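Local atomic coordinates of eukaryotic Translation Initiation 4E (Schistosoma mansoni, PDB entry 3HXI), a protein that binds the 7-methylguanosine cap of mRNA and probably helps recruit capped messages to the translation machinery. Residues D14-L20 / D63-S69; W29-L33 / M72-E76; W100-L104 / G123-Q127. All coordinates share one frame; numbering follows the deposited sequence.

Contact 1 (D14-L20 / D63-S69)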
loop_
_atom_site.group_PDB
_atom_site.type_symbol
_atom_site.label_atom_id
_atom_site.label_comp_id
_atom_site.label_asym_id
_atom_site.label_seq_id
_atom_site.Cartn_x
_atom_site.Cartn_y
_atom_site.Cartn_z
ATOM N N ASP A 14 9.811 6.765 8.379
ATOM C CA ASP A 14 8.510 7.302 8.758
ATOM C C ASP A 14 7.787 6.479 9.796
ATOM O O ASP A 14 8.027 5.277 9.931
ATOM C CB ASP A 14 7.601 7.421 7.521
ATOM C CG ASP A 14 7.850 8.683 6.750
ATOM O OD1 ASP A 14 7.407 9.754 7.225
ATOM O OD2 ASP A 14 8.503 8.614 5.689
ATOM N N SER A 15 6.887 7.148 10.516
ATOM C CA SER A 15 5.875 6.480 11.318
ATOM C C SER A 15 4.700 6.107 10.422
ATOM O O SER A 15 4.306 6.893 9.549
ATOM C CB SER A 15 5.385 7.394 12.435
ATOM O OG SER A 15 4.472 6.700 13.254
ATOM N N TRP A 16 4.161 4.911 10.642
ATOM C CA TRP A 16 3.067 4.348 9.840
ATOM C C TRP A 16 1.925 3.922 10.727
ATOM O O TRP A 16 2.136 3.497 11.868
ATOM C CB TRP A 16 3.552 3.120 9.041
ATOM C CG TRP A 16 4.652 3.410 8.107
ATOM C CD1 TRP A 16 5.988 3.417 8.396
ATOM C CD2 TRP A 16 4.542 3.713 6.709
ATOM N NE1 TRP A 16 6.714 3.747 7.280
ATOM C CE2 TRP A 16 5.855 3.923 6.224
ATOM C CE3 TRP A 16 3.464 3.841 5.824
ATOM C CZ2 TRP A 16 6.124 4.253 4.894
ATOM C CZ3 TRP A 16 3.730 4.154 4.487
ATOM C CH2 TRP A 16 5.051 4.367 4.037
ATOM N N SER A 17 0.710 4.012 10.192
ATOM C CA SER A 17 -0.454 3.475 10.882
ATOM C C SER A 17 -1.141 2.398 10.044
ATOM O O SER A 17 -1.129 2.451 8.809
ATOM C CB SER A 17 -1.419 4.584 11.265
ATOM O OG SER A 17 -0.796 5.436 12.217
ATOM N N TYR A 18 -1.701 1.411 10.732
ATOM C CA TYR A 18 -2.251 0.229 10.090
ATOM C C TYR A 18 -3.735 0.154 10.410
ATOM O O TYR A 18 -4.152 0.252 11.581
ATOM C CB TYR A 18 -1.523 -1.003 10.612
ATOM C CG TYR A 18 -1.535 -2.238 9.728
ATOM C CD1 TYR A 18 -2.415 -3.286 9.985
ATOM C CD2 TYR A 18 -0.616 -2.389 8.677
ATOM C CE1 TYR A 18 -2.401 -4.447 9.210
ATOM C CE2 TYR A 18 -0.606 -3.545 7.884
ATOM C CZ TYR A 18 -1.501 -4.574 8.175
ATOM O OH TYR A 18 -1.508 -5.735 7.429
ATOM N N TYR A 19 -4.540 -0.025 9.372
ATOM C CA TYR A 19 -5.981 0.003 9.537
ATOM C C TYR A 19 -6.623 -1.220 8.939
ATOM O O TYR A 19 -6.119 -1.785 7.963
ATOM C CB TYR A 19 -6.581 1.219 8.805
ATOM C CG TYR A 19 -6.017 2.563 9.167
ATOM C CD1 TYR A 19 -6.731 3.427 9.986
ATOM C CD2 TYR A 19 -4.778 2.995 8.658
ATOM C CE1 TYR A 19 -6.232 4.686 10.320
ATOM C CE2 TYR A 19 -4.269 4.246 8.985
ATOM C CZ TYR A 19 -4.997 5.082 9.822
ATOM O OH TYR A 19 -4.506 6.323 10.155
ATOM N N LEU A 20 -7.754 -1.610 9.531
ATOM C CA LEU A 20 -8.649 -2.615 8.963
ATOM C C LEU A 20 -9.922 -1.963 8.504
ATOM O O LEU A 20 -10.539 -1.200 9.249
ATOM C CB LEU A 20 -9.014 -3.671 10.023
ATOM C CG LEU A 20 -7.871 -4.162 10.914
ATOM C CD1 LEU A 20 -8.396 -5.174 11.938
ATOM C CD2 LEU A 20 -6.714 -4.773 10.093
ATOM N N ASP A 63 -10.431 -5.181 4.223
ATOM C CA ASP A 63 -9.239 -4.652 3.581
ATOM C C ASP A 63 -8.210 -4.188 4.613
ATOM O O ASP A 63 -8.563 -3.887 5.750
ATOM C CB ASP A 63 -9.609 -3.495 2.633
ATOM C CG ASP A 63 -10.565 -3.916 1.509
ATOM O OD1 ASP A 63 -10.747 -5.118 1.304
ATOM O OD2 ASP A 63 -11.136 -3.036 0.812
ATOM N N LEU A 64 -6.949 -4.127 4.191
ATOM C CA LEU A 64 -5.839 -3.668 5.015
ATOM C C LEU A 64 -5.255 -2.405 4.381
ATOM O O LEU A 64 -5.007 -2.371 3.167
ATOM C CB LEU A 64 -4.750 -4.737 5.079
ATOM C CG LEU A 64 -5.180 -6.163 5.426
ATOM C CD1 LEU A 64 -3.977 -7.127 5.277
ATOM C CD2 LEU A 64 -5.770 -6.202 6.834
ATOM N N TYR A 65 -5.053 -1.381 5.210
ATOM C CA TYR A 65 -4.484 -0.094 4.773
ATOM C C TYR A 65 -3.267 0.223 5.622
ATOM O O TYR A 65 -3.360 0.192 6.862
ATOM C CB TYR A 65 -5.511 1.040 4.966
ATOM C CG TYR A 65 -6.642 1.087 3.945
ATOM C CD1 TYR A 65 -6.646 2.063 2.930
ATOM C CD2 TYR A 65 -7.700 0.160 3.987
ATOM C CE1 TYR A 65 -7.669 2.113 1.982
ATOM C CE2 TYR A 65 -8.732 0.201 3.044
ATOM C CZ TYR A 65 -8.708 1.187 2.043
ATOM O OH TYR A 65 -9.707 1.247 1.078
ATOM N N MET A 66 -2.140 0.545 4.983
ATOM C CA MET A 66 -0.966 1.019 5.734
ATOM C C MET A 66 -0.501 2.360 5.180
ATOM O O MET A 66 -0.079 2.441 4.016
ATOM C CB MET A 66 0.188 0.012 5.727
ATOM C CG MET A 66 1.390 0.482 6.586
ATOM S SD MET A 66 2.940 -0.400 6.311
ATOM C CE MET A 66 3.457 0.321 4.744
ATOM N N PHE A 67 -0.606 3.401 6.010
ATOM C CA PHE A 67 -0.346 4.779 5.591
ATOM C C PHE A 67 0.609 5.513 6.531
ATOM O O PHE A 67 0.598 5.262 7.732
ATOM C CB PHE A 67 -1.681 5.542 5.490
ATOM C CG PHE A 67 -2.375 5.339 4.164
ATOM C CD1 PHE A 67 -2.441 6.367 3.228
ATOM C CD2 PHE A 67 -2.918 4.096 3.836
ATOM C CE1 PHE A 67 -3.053 6.164 1.961
ATOM C CE2 PHE A 67 -3.531 3.882 2.574
ATOM C CZ PHE A 67 -3.594 4.919 1.646
ATOM N N LYS A 68 1.422 6.426 5.996
ATOM C CA LYS A 68 2.245 7.293 6.849
ATOM C C LYS A 68 1.284 7.907 7.846
ATOM O O LYS A 68 0.194 8.355 7.453
ATOM C CB LYS A 68 2.992 8.370 6.029
ATOM C CG LYS A 68 4.042 7.773 5.117
ATOM C CD LYS A 68 4.969 8.790 4.491
ATOM C CE LYS A 68 5.979 8.124 3.569
ATOM N NZ LYS A 68 6.709 9.148 2.787
ATOM N N SER A 69 1.676 7.907 9.131
ATOM C CA SER A 69 0.769 8.219 10.244
ATOM C C SER A 69 -0.008 9.532 10.117
ATOM O O SER A 69 -1.135 9.640 10.594
ATOM C CB SER A 69 1.530 8.201 11.577
ATOM O OG SER A 69 2.600 9.126 11.560
HETATM O O HOH W 1 -1.918 7.782 12.819
HETATM O O HOH W 2 -2.335 7.090 8.788
#
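Trp16 is sandwiched between two side chains of strand 63-68. Met66 CE lies over one face of its six-membered ring, 4.0 Å from the centroid, and Lys68 CG covers the opposite face; both are CH-pi contacts displaced toward the rim. The Met66 chain runs out with CG opposite the backbone N (chi1 -177°) and bends only at chi3 (76°), which folds CE back over the indole and leaves SD oblique to it in a Met-aromatic contact. Lys68 lies alongside Trp16, pointing the same way, and stays extended beyond CG, so that NZ reaches Asp14 OD2 in a long salt bridge of 3.5 Å; the amine also donates to Asp118 O. Two residues on, the Tyr18 ring packs with CD2 against Met66 CB, 3.9 Å away, while its OH, hydrogen-bonded to Trp100 NE1, brushes Leu64 CD1. Leu20 and Leu64 lie side by side, CD2 to CD2. The other face of the sheet carries Ser17, Tyr19, Tyr65 and Phe67; there Tyr19 CB meets Tyr65 CB at 4.0 Å, and Tyr65 O lies at the edge of the Tyr19 ring. Between the two faces, paired backbone bonds join Ser17 with Phe67 and Tyr19 with Tyr65, Ser17 N to Phe67 O, at 2.8 Å, being one of the four. Ser69 N extends the pairing to Ser15 O, approaching from above the carbonyl plane. One water bridges Ser17 OG and Ser69 O, and a second is hydrogen-bonded to Tyr19 OH. Helix 96-108 covers the Met66 and Leu64 face, and Tyr65 on the other side touches the cap analogue. The arrangement is an antiparallel strand pair within the curved sheet of the eIF4E fold, with helices behind it and the cap site on its concave side.

Contact 2 (W29-L33 / M72-E76). With GTG (7-methyl-guanosine-5'-triphosphate-5'-guanosine), chain C.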
loop_
_atom_site.group_PDB
_atom_site.type_symbol
_atom_site.label_atom_id
_atom_site.label_comp_id
_atom_site.label_asym_id
_atom_site.label_seq_id
_atom_site.Cartn_x
_atom_site.Cartn_y
_atom_site.Cartn_z
ATOM N N TRP A 29 -18.627 4.806 4.735
ATOM C CA TRP A 29 -17.384 4.153 4.324
ATOM C C TRP A 29 -16.238 4.399 5.325
ATOM O O TRP A 29 -15.573 3.456 5.763
ATOM C CB TRP A 29 -16.975 4.559 2.896
ATOM C CG TRP A 29 -15.741 3.813 2.419
ATOM C CD1 TRP A 29 -15.704 2.617 1.755
ATOM C CD2 TRP A 29 -14.378 4.223 2.584
ATOM N NE1 TRP A 29 -14.382 2.258 1.490
ATOM C CE2 TRP A 29 -13.558 3.225 2.000
ATOM C CE3 TRP A 29 -13.768 5.339 3.168
ATOM C CZ2 TRP A 29 -12.155 3.309 2.003
ATOM C CZ3 TRP A 29 -12.380 5.429 3.159
ATOM C CH2 TRP A 29 -11.589 4.415 2.579
ATOM N N ASP A 30 -16.014 5.656 5.699
ATOM C CA ASP A 30 -14.868 5.965 6.557
ATOM C C ASP A 30 -15.028 5.429 7.981
ATOM O O ASP A 30 -14.042 5.214 8.677
ATOM C CB ASP A 30 -14.543 7.469 6.546
ATOM C CG ASP A 30 -15.667 8.331 7.081
ATOM O OD1 ASP A 30 -16.813 7.856 7.209
ATOM O OD2 ASP A 30 -15.396 9.518 7.365
ATOM N N GLU A 31 -16.274 5.209 8.397
ATOM C CA GLU A 31 -16.584 4.662 9.721
ATOM C C GLU A 31 -16.288 3.162 9.803
ATOM O O GLU A 31 -16.270 2.584 10.890
ATOM C CB GLU A 31 -18.053 4.916 10.061
ATOM C CG GLU A 31 -18.387 6.393 10.164
ATOM C CD GLU A 31 -19.828 6.667 10.517
ATOM O OE1 GLU A 31 -20.740 6.005 9.971
ATOM O OE2 GLU A 31 -20.046 7.588 11.334
ATOM N N CYS A 32 -16.067 2.537 8.649
ATOM C CA CYS A 32 -15.735 1.116 8.603
ATOM C C CYS A 32 -14.240 0.879 8.787
ATOM O O CYS A 32 -13.817 -0.270 8.942
ATOM C CB CYS A 32 -16.189 0.474 7.289
ATOM S SG CYS A 32 -17.986 0.424 7.009
ATOM N N LEU A 33 -13.472 1.967 8.776
ATOM C CA LEU A 33 -12.026 1.938 8.985
ATOM C C LEU A 33 -11.700 2.017 10.462
ATOM O O LEU A 33 -12.312 2.808 11.202
ATOM C CB LEU A 33 -11.362 3.119 8.293
ATOM C CG LEU A 33 -11.303 3.072 6.777
ATOM C CD1 LEU A 33 -10.998 4.467 6.233
ATOM C CD2 LEU A 33 -10.275 2.049 6.289
ATOM N N MET A 72 -4.486 10.248 6.608
ATOM C CA MET A 72 -5.663 9.416 6.746
ATOM C C MET A 72 -5.791 8.544 5.497
ATOM O O MET A 72 -5.486 8.998 4.382
ATOM C CB MET A 72 -6.917 10.281 6.926
ATOM C CG MET A 72 -7.045 10.874 8.319
ATOM S SD MET A 72 -8.531 11.875 8.483
ATOM C CE MET A 72 -8.097 13.279 7.447
ATOM N N PRO A 73 -6.194 7.275 5.679
ATOM C CA PRO A 73 -6.315 6.381 4.529
ATOM C C PRO A 73 -7.613 6.594 3.745
ATOM O O PRO A 73 -8.445 5.688 3.661
ATOM C CB PRO A 73 -6.307 4.994 5.182
ATOM C CG PRO A 73 -6.958 5.215 6.496
ATOM C CD PRO A 73 -6.520 6.584 6.949
ATOM N N LYS A 74 -7.793 7.783 3.174
ATOM C CA LYS A 74 -8.991 8.065 2.398
ATOM C C LYS A 74 -8.714 9.192 1.422
ATOM O O LYS A 74 -7.782 9.980 1.628
ATOM C CB LYS A 74 -10.202 8.375 3.305
ATOM C CG LYS A 74 -10.098 9.648 4.139
ATOM C CD LYS A 74 -11.087 9.638 5.332
ATOM C CE LYS A 74 -12.507 10.082 4.952
ATOM N NZ LYS A 74 -13.236 10.708 6.119
ATOM N N TRP A 75 -9.500 9.255 0.344
ATOM C CA TRP A 75 -9.235 10.200 -0.731
ATOM C C TRP A 75 -9.257 11.618 -0.191
ATOM O O TRP A 75 -8.549 12.509 -0.698
ATOM C CB TRP A 75 -10.296 10.097 -1.829
ATOM C CG TRP A 75 -10.340 8.782 -2.584
ATOM C CD1 TRP A 75 -9.280 8.036 -3.021
ATOM C CD2 TRP A 75 -11.520 8.103 -3.024
ATOM N NE1 TRP A 75 -9.730 6.907 -3.672
ATOM C CE2 TRP A 75 -11.101 6.932 -3.705
ATOM C CE3 TRP A 75 -12.890 8.375 -2.923
ATOM C CZ2 TRP A 75 -11.999 6.037 -4.268
ATOM C CZ3 TRP A 75 -13.794 7.478 -3.493
ATOM C CH2 TRP A 75 -13.345 6.321 -4.152
ATOM N N GLU A 76 -10.076 11.816 0.839
ATOM C CA GLU A 76 -10.361 13.158 1.371
ATOM C C GLU A 76 -9.168 13.883 2.027
ATOM O O GLU A 76 -9.193 15.126 2.158
ATOM C CB GLU A 76 -11.588 13.111 2.290
ATOM C CG GLU A 76 -12.908 12.864 1.530
ATOM C CD GLU A 76 -13.111 11.422 1.044
ATOM O OE1 GLU A 76 -12.519 10.469 1.600
ATOM O OE2 GLU A 76 -13.880 11.251 0.075
HETATM P PA GTG C . -13.485 -0.329 -3.373
HETATM O O1A GTG C . -13.678 -1.204 -2.165
HETATM O O2A GTG C . -12.129 0.230 -3.747
HETATM O O3A GTG C . -14.101 -0.977 -4.707
HETATM P PB GTG C . -14.601 -2.463 -4.977
HETATM O O1B GTG C . -13.538 -3.474 -4.623
HETATM O O2B GTG C . -15.174 -2.440 -6.390
HETATM O O3B GTG C . -15.854 -2.540 -3.972
HETATM N N9A GTG C . -14.567 4.415 -1.127
HETATM C C8A GTG C . -13.408 3.796 -1.376
HETATM N N7A GTG C . -12.394 4.599 -0.981
HETATM C C7X GTG C . -10.961 4.234 -1.102
HETATM C C5A GTG C . -12.937 5.716 -0.490
HETATM C C6A GTG C . -12.355 6.870 0.049
HETATM O O6A GTG C . -11.116 7.024 0.155
HETATM N N1A GTG C . -13.184 7.865 0.452
HETATM C C2A GTG C . -14.542 7.714 0.352
HETATM N N2A GTG C . -15.386 8.683 0.751
HETATM N N3A GTG C . -15.097 6.595 -0.165
HETATM C C4A GTG C . -14.302 5.594 -0.578
HETATM O O5D GTG C . -14.419 0.932 -3.152
HETATM C C5D GTG C . -15.813 0.730 -2.943
HETATM C C4D GTG C . -16.466 2.058 -2.631
HETATM O O4D GTG C . -15.988 2.510 -1.372
HETATM C C3D GTG C . -16.125 3.160 -3.612
HETATM O O3D GTG C . -16.942 3.088 -4.779
HETATM C C2D GTG C . -16.385 4.393 -2.780
HETATM O O2D GTG C . -17.791 4.681 -2.762
HETATM C C1D GTG C . -15.945 3.937 -1.394
HETATM P PG GTG C . -16.717 -3.840 -3.591
HETATM O O1G GTG C . -16.002 -5.126 -3.860
HETATM O O2G GTG C . -18.126 -3.640 -4.122
HETATM O O5E GTG C . -16.794 -3.632 -1.999
HETATM C C5E GTG C . -15.643 -3.866 -1.189
HETATM C C4E GTG C . -16.001 -3.697 0.273
HETATM O O4E GTG C . -16.392 -2.340 0.498
HETATM C C3E GTG C . -17.189 -4.542 0.695
HETATM O O3E GTG C . -17.033 -4.813 2.098
HETATM C C2E GTG C . -18.389 -3.623 0.522
HETATM O O2E GTG C . -19.493 -3.974 1.373
HETATM C C1E GTG C . -17.767 -2.293 0.925
HETATM N N9B GTG C . -18.343 -1.066 0.340
HETATM C C8B GTG C . -18.283 -1.001 -1.101
HETATM N N7B GTG C . -18.865 0.316 -1.342
HETATM C C5B GTG C . -19.155 0.887 -0.134
HETATM C C6B GTG C . -19.735 2.183 0.258
HETATM O O6B GTG C . -20.051 2.988 -0.659
HETATM N N1B GTG C . -19.914 2.430 1.587
HETATM C C2B GTG C . -19.554 1.519 2.555
HETATM N N2B GTG C . -19.729 1.785 3.874
HETATM N N3B GTG C . -19.012 0.312 2.259
HETATM C C4B GTG C . -18.794 -0.020 0.970
#
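Trp29 meets the 72-76 loop with the edge of its indole: Pro73 O lies in the ring plane 3.6 Å from CH2, and Lys74 CB sits near the same plane beside CZ3. The apolar pair is Leu33 CD1 and Pro73 CG, 4.1 Å apart, the two side chains passing antiparallel to one another. Pro73 is the centre of an inverse gamma turn, and its O, buried by the contact, has no polar partner in the model. The charged contact is a salt bridge, Lys74 NZ to Asp30 OD2 at 2.8 Å, made on the anti side of the carboxylate and 22° out of its plane; the lysine gets there by bending at chi3 (-83°).

Stacking defines the site, the eIF4E cap-binding slot, in which two tryptophans from separate loops sandwich the methylated guanine. Trp29 lies under the base with GTG C4A 3.4 Å above its ring plane, near the centre, whereas Trp75 covers it with GTG C6A displaced toward the ring's rim.

Hydrogen bonds then read the edge of the base. Trp75 N donates to GTG O6A at 2.8 Å. Glu76 OE1 accepts from GTG N1A at 2.9 Å in a nearly straight bond (166°), and OE2 takes a weak one from GTG N2A. Arg174 pairs with Glu76 OE2 and probably helps hold the carboxylate in position, while Gln173 OE1 accepts from Trp75 NE1.

Contact 3 (W100-L104 / G123-Q127). With GTG (7-methyl-guanosine-5'-triphosphate-5'-guanosine), chain C.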
loop_
_atom_site.group_PDB
_atom_site.type_symbol
_atom_site.label_atom_id
_atom_site.label_comp_id
_atom_site.label_asym_id
_atom_site.label_seq_id
_atom_site.Cartn_x
_atom_site.Cartn_y
_atom_site.Cartn_z
ATOM N N TRP A 100 2.036 -8.785 -0.216
ATOM C CA TRP A 100 1.830 -7.797 0.859
ATOM C C TRP A 100 3.095 -7.558 1.649
ATOM O O TRP A 100 3.482 -6.416 1.858
ATOM C CB TRP A 100 0.713 -8.248 1.782
ATOM C CG TRP A 100 0.176 -7.213 2.735
ATOM C CD1 TRP A 100 0.038 -7.363 4.079
ATOM C CD2 TRP A 100 -0.318 -5.893 2.422
ATOM N NE1 TRP A 100 -0.521 -6.219 4.636
ATOM C CE2 TRP A 100 -0.740 -5.305 3.641
ATOM C CE3 TRP A 100 -0.440 -5.152 1.241
ATOM C CZ2 TRP A 100 -1.279 -3.996 3.712
ATOM C CZ3 TRP A 100 -0.977 -3.842 1.308
ATOM C CH2 TRP A 100 -1.387 -3.286 2.543
ATOM N N ASP A 101 3.759 -8.630 2.084
ATOM C CA ASP A 101 5.013 -8.473 2.833
ATOM C C ASP A 101 6.110 -7.751 2.035
ATOM O O ASP A 101 6.782 -6.895 2.574
ATOM C CB ASP A 101 5.554 -9.818 3.317
ATOM C CG ASP A 101 4.691 -10.455 4.401
ATOM O OD1 ASP A 101 3.778 -9.781 4.950
ATOM O OD2 ASP A 101 4.943 -11.657 4.709
ATOM N N GLU A 102 6.289 -8.097 0.759
ATOM C CA GLU A 102 7.301 -7.431 -0.071
ATOM C C GLU A 102 6.946 -5.958 -0.265
ATOM O O GLU A 102 7.827 -5.070 -0.249
ATOM C CB GLU A 102 7.409 -8.098 -1.448
ATOM C CG GLU A 102 8.003 -9.515 -1.418
ATOM C CD GLU A 102 9.380 -9.560 -0.758
ATOM O OE1 GLU A 102 10.252 -8.712 -1.064
ATOM O OE2 GLU A 102 9.598 -10.483 0.038
ATOM N N LEU A 103 5.661 -5.706 -0.481
ATOM C CA LEU A 103 5.202 -4.342 -0.697
ATOM C C LEU A 103 5.474 -3.484 0.538
ATOM O O LEU A 103 6.049 -2.386 0.431
ATOM C CB LEU A 103 3.725 -4.290 -1.100
ATOM C CG LEU A 103 3.227 -2.913 -1.603
ATOM C CD1 LEU A 103 4.000 -2.478 -2.853
ATOM C CD2 LEU A 103 1.725 -2.912 -1.851
ATOM N N LEU A 104 5.090 -3.986 1.706
ATOM C CA LEU A 104 5.259 -3.235 2.940
ATOM C C LEU A 104 6.730 -3.055 3.305
ATOM O O LEU A 104 7.124 -2.001 3.777
ATOM C CB LEU A 104 4.468 -3.891 4.086
ATOM C CG LEU A 104 2.948 -4.020 3.911
ATOM C CD1 LEU A 104 2.343 -4.342 5.262
ATOM C CD2 LEU A 104 2.266 -2.778 3.261
ATOM N N GLY A 123 0.672 5.520 1.041
ATOM C CA GLY A 123 0.365 4.257 1.712
ATOM C C GLY A 123 0.084 3.101 0.769
ATOM O O GLY A 123 0.176 3.259 -0.455
ATOM N N ALA A 124 -0.249 1.952 1.346
ATOM C CA ALA A 124 -0.533 0.726 0.597
ATOM C C ALA A 124 -1.868 0.119 1.060
ATOM O O ALA A 124 -2.301 0.332 2.205
ATOM C CB ALA A 124 0.599 -0.280 0.762
ATOM N N VAL A 125 -2.506 -0.628 0.172
ATOM C CA VAL A 125 -3.843 -1.185 0.427
ATOM C C VAL A 125 -3.911 -2.608 -0.128
ATOM O O VAL A 125 -3.522 -2.840 -1.270
ATOM C CB VAL A 125 -4.948 -0.355 -0.267
ATOM C CG1 VAL A 125 -6.363 -0.820 0.173
ATOM C CG2 VAL A 125 -4.780 1.147 -0.002
ATOM N N PHE A 126 -4.405 -3.534 0.683
ATOM C CA PHE A 126 -4.723 -4.871 0.233
ATOM C C PHE A 126 -6.228 -5.110 0.275
ATOM O O PHE A 126 -6.856 -4.924 1.310
ATOM C CB PHE A 126 -4.034 -5.921 1.098
ATOM C CG PHE A 126 -4.350 -7.317 0.662
ATOM C CD1 PHE A 126 -4.080 -7.707 -0.644
ATOM C CD2 PHE A 126 -5.000 -8.200 1.520
ATOM C CE1 PHE A 126 -4.398 -9.007 -1.085
ATOM C CE2 PHE A 126 -5.334 -9.490 1.094
ATOM C CZ PHE A 126 -5.020 -9.899 -0.197
ATOM N N GLN A 127 -6.794 -5.519 -0.855
ATOM C CA GLN A 127 -8.239 -5.717 -0.986
ATOM C C GLN A 127 -8.528 -7.121 -1.525
ATOM O O GLN A 127 -8.426 -7.370 -2.720
ATOM C CB GLN A 127 -8.857 -4.650 -1.891
ATOM C CG GLN A 127 -8.635 -3.242 -1.373
ATOM C CD GLN A 127 -9.165 -2.202 -2.322
ATOM O OE1 GLN A 127 -8.705 -2.096 -3.462
ATOM N NE2 GLN A 127 -10.152 -1.438 -1.866
HETATM P PA GTG C . -13.485 -0.329 -3.373
HETATM O O1A GTG C . -13.678 -1.204 -2.165
HETATM O O2A GTG C . -12.129 0.230 -3.747
HETATM O O3A GTG C . -14.101 -0.977 -4.707
HETATM P PB GTG C . -14.601 -2.463 -4.977
HETATM O O1B GTG C . -13.538 -3.474 -4.623
HETATM O O2B GTG C . -15.174 -2.440 -6.390
HETATM O O3B GTG C . -15.854 -2.540 -3.972
HETATM N N9A GTG C . -14.567 4.415 -1.127
HETATM C C8A GTG C . -13.408 3.796 -1.376
HETATM N N7A GTG C . -12.394 4.599 -0.981
HETATM C C7X GTG C . -10.961 4.234 -1.102
HETATM C C5A GTG C . -12.937 5.716 -0.490
HETATM C C6A GTG C . -12.355 6.870 0.049
HETATM O O6A GTG C . -11.116 7.024 0.155
HETATM N N1A GTG C . -13.184 7.865 0.452
HETATM C C2A GTG C . -14.542 7.714 0.352
HETATM N N2A GTG C . -15.386 8.683 0.751
HETATM N N3A GTG C . -15.097 6.595 -0.165
HETATM C C4A GTG C . -14.302 5.594 -0.578
HETATM O O5D GTG C . -14.419 0.932 -3.152
HETATM C C5D GTG C . -15.813 0.730 -2.943
HETATM C C4D GTG C . -16.466 2.058 -2.631
HETATM O O4D GTG C . -15.988 2.510 -1.372
HETATM C C3D GTG C . -16.125 3.160 -3.612
HETATM O O3D GTG C . -16.942 3.088 -4.779
HETATM C C2D GTG C . -16.385 4.393 -2.780
HETATM O O2D GTG C . -17.791 4.681 -2.762
HETATM C C1D GTG C . -15.945 3.937 -1.394
HETATM P PG GTG C . -16.717 -3.840 -3.591
HETATM O O1G GTG C . -16.002 -5.126 -3.860
HETATM O O2G GTG C . -18.126 -3.640 -4.122
HETATM O O5E GTG C . -16.794 -3.632 -1.999
HETATM C C5E GTG C . -15.643 -3.866 -1.189
HETATM C C4E GTG C . -16.001 -3.697 0.273
HETATM O O4E GTG C . -16.392 -2.340 0.498
HETATM C C3E GTG C . -17.189 -4.542 0.695
HETATM O O3E GTG C . -17.033 -4.813 2.098
HETATM C C2E GTG C . -18.389 -3.623 0.522
HETATM O O2E GTG C . -19.493 -3.974 1.373
HETATM C C1E GTG C . -17.767 -2.293 0.925
HETATM N N9B GTG C . -18.343 -1.066 0.340
HETATM C C8B GTG C . -18.283 -1.001 -1.101
HETATM N N7B GTG C . -18.865 0.316 -1.342
HETATM C C5B GTG C . -19.155 0.887 -0.134
HETATM C C6B GTG C . -19.735 2.183 0.258
HETATM O O6B GTG C . -20.051 2.988 -0.659
HETATM N N1B GTG C . -19.914 2.430 1.587
HETATM C C2B GTG C . -19.554 1.519 2.555
HETATM N N2B GTG C . -19.729 1.785 3.874
HETATM N N3B GTG C . -19.012 0.312 2.259
HETATM C C4B GTG C . -18.794 -0.020 0.970
#
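Helix 100-104 and strand 123-127 run nearly antiparallel, their axes at 172° and 9.8 Å apart at closest approach. The spacing is that of a helix laid on a sheet, with Trp100 opposite Phe126 and Leu104 opposite Ala124. The two backbones do not bond to each other, and side chains bridge the gap. Trp100 is the main one: with CG swung away from its own backbone N (chi1 -167°), the indole reaches across to the strand and lays its six-membered ring against Phe126 CB, which sits over one face, 3.7 Å from the centroid. The opposite face is covered by Leu104 CD2 from the next turn of the same helix, so the ring is clamped between its own helix and the strand. Its outer edge points into the strand backbone, with Ala124 C and Val125 N in the ring plane and CZ3 3.5 Å from Val125 C. The Phe126 ring itself turns away, its plane at 43° to the indole. Beside the tryptophan, the Ala124 methyl rests against the ends of both leucines, its CB 3.9 Å from Leu103 CD2 and from Leu104 CD2. On the helix side turned from the strand, Asp101 and Glu102 form salt bridges with basic side chains of the bound peptide. At the strand's end, Gln127 NE2 donates to GTG O2A at 3.2 Å and also bonds Asp63 OD2. This helix-on-sheet packing is characteristic of the eIF4E fold, whose dorsal helices receive the 4E-BP peptide while the sheet's other side faces the cap.

Overall arrangement
From the N terminus, strand 11-21 pairs with strand 63-68 in contact 1, closing a loop that contains strand 33-41 and helix 42-50. Contact 2 starts within that loop and ends beyond it, in the segment after strand 63-68, so the two cross along the chain; they also touch in space, where Tyr65 meets Trp29 and Pro73. Contact 3 follows in series, closing the shorter excursion from helix 96-108 back to strand 121-127, which lies beside strand 63-68 in the sheet. Contacts 1 and 3 therefore share the sheet and its helical cover, whereas contacts 2 and 3, with centres about 17 Å apart, are linked through the cap analogue.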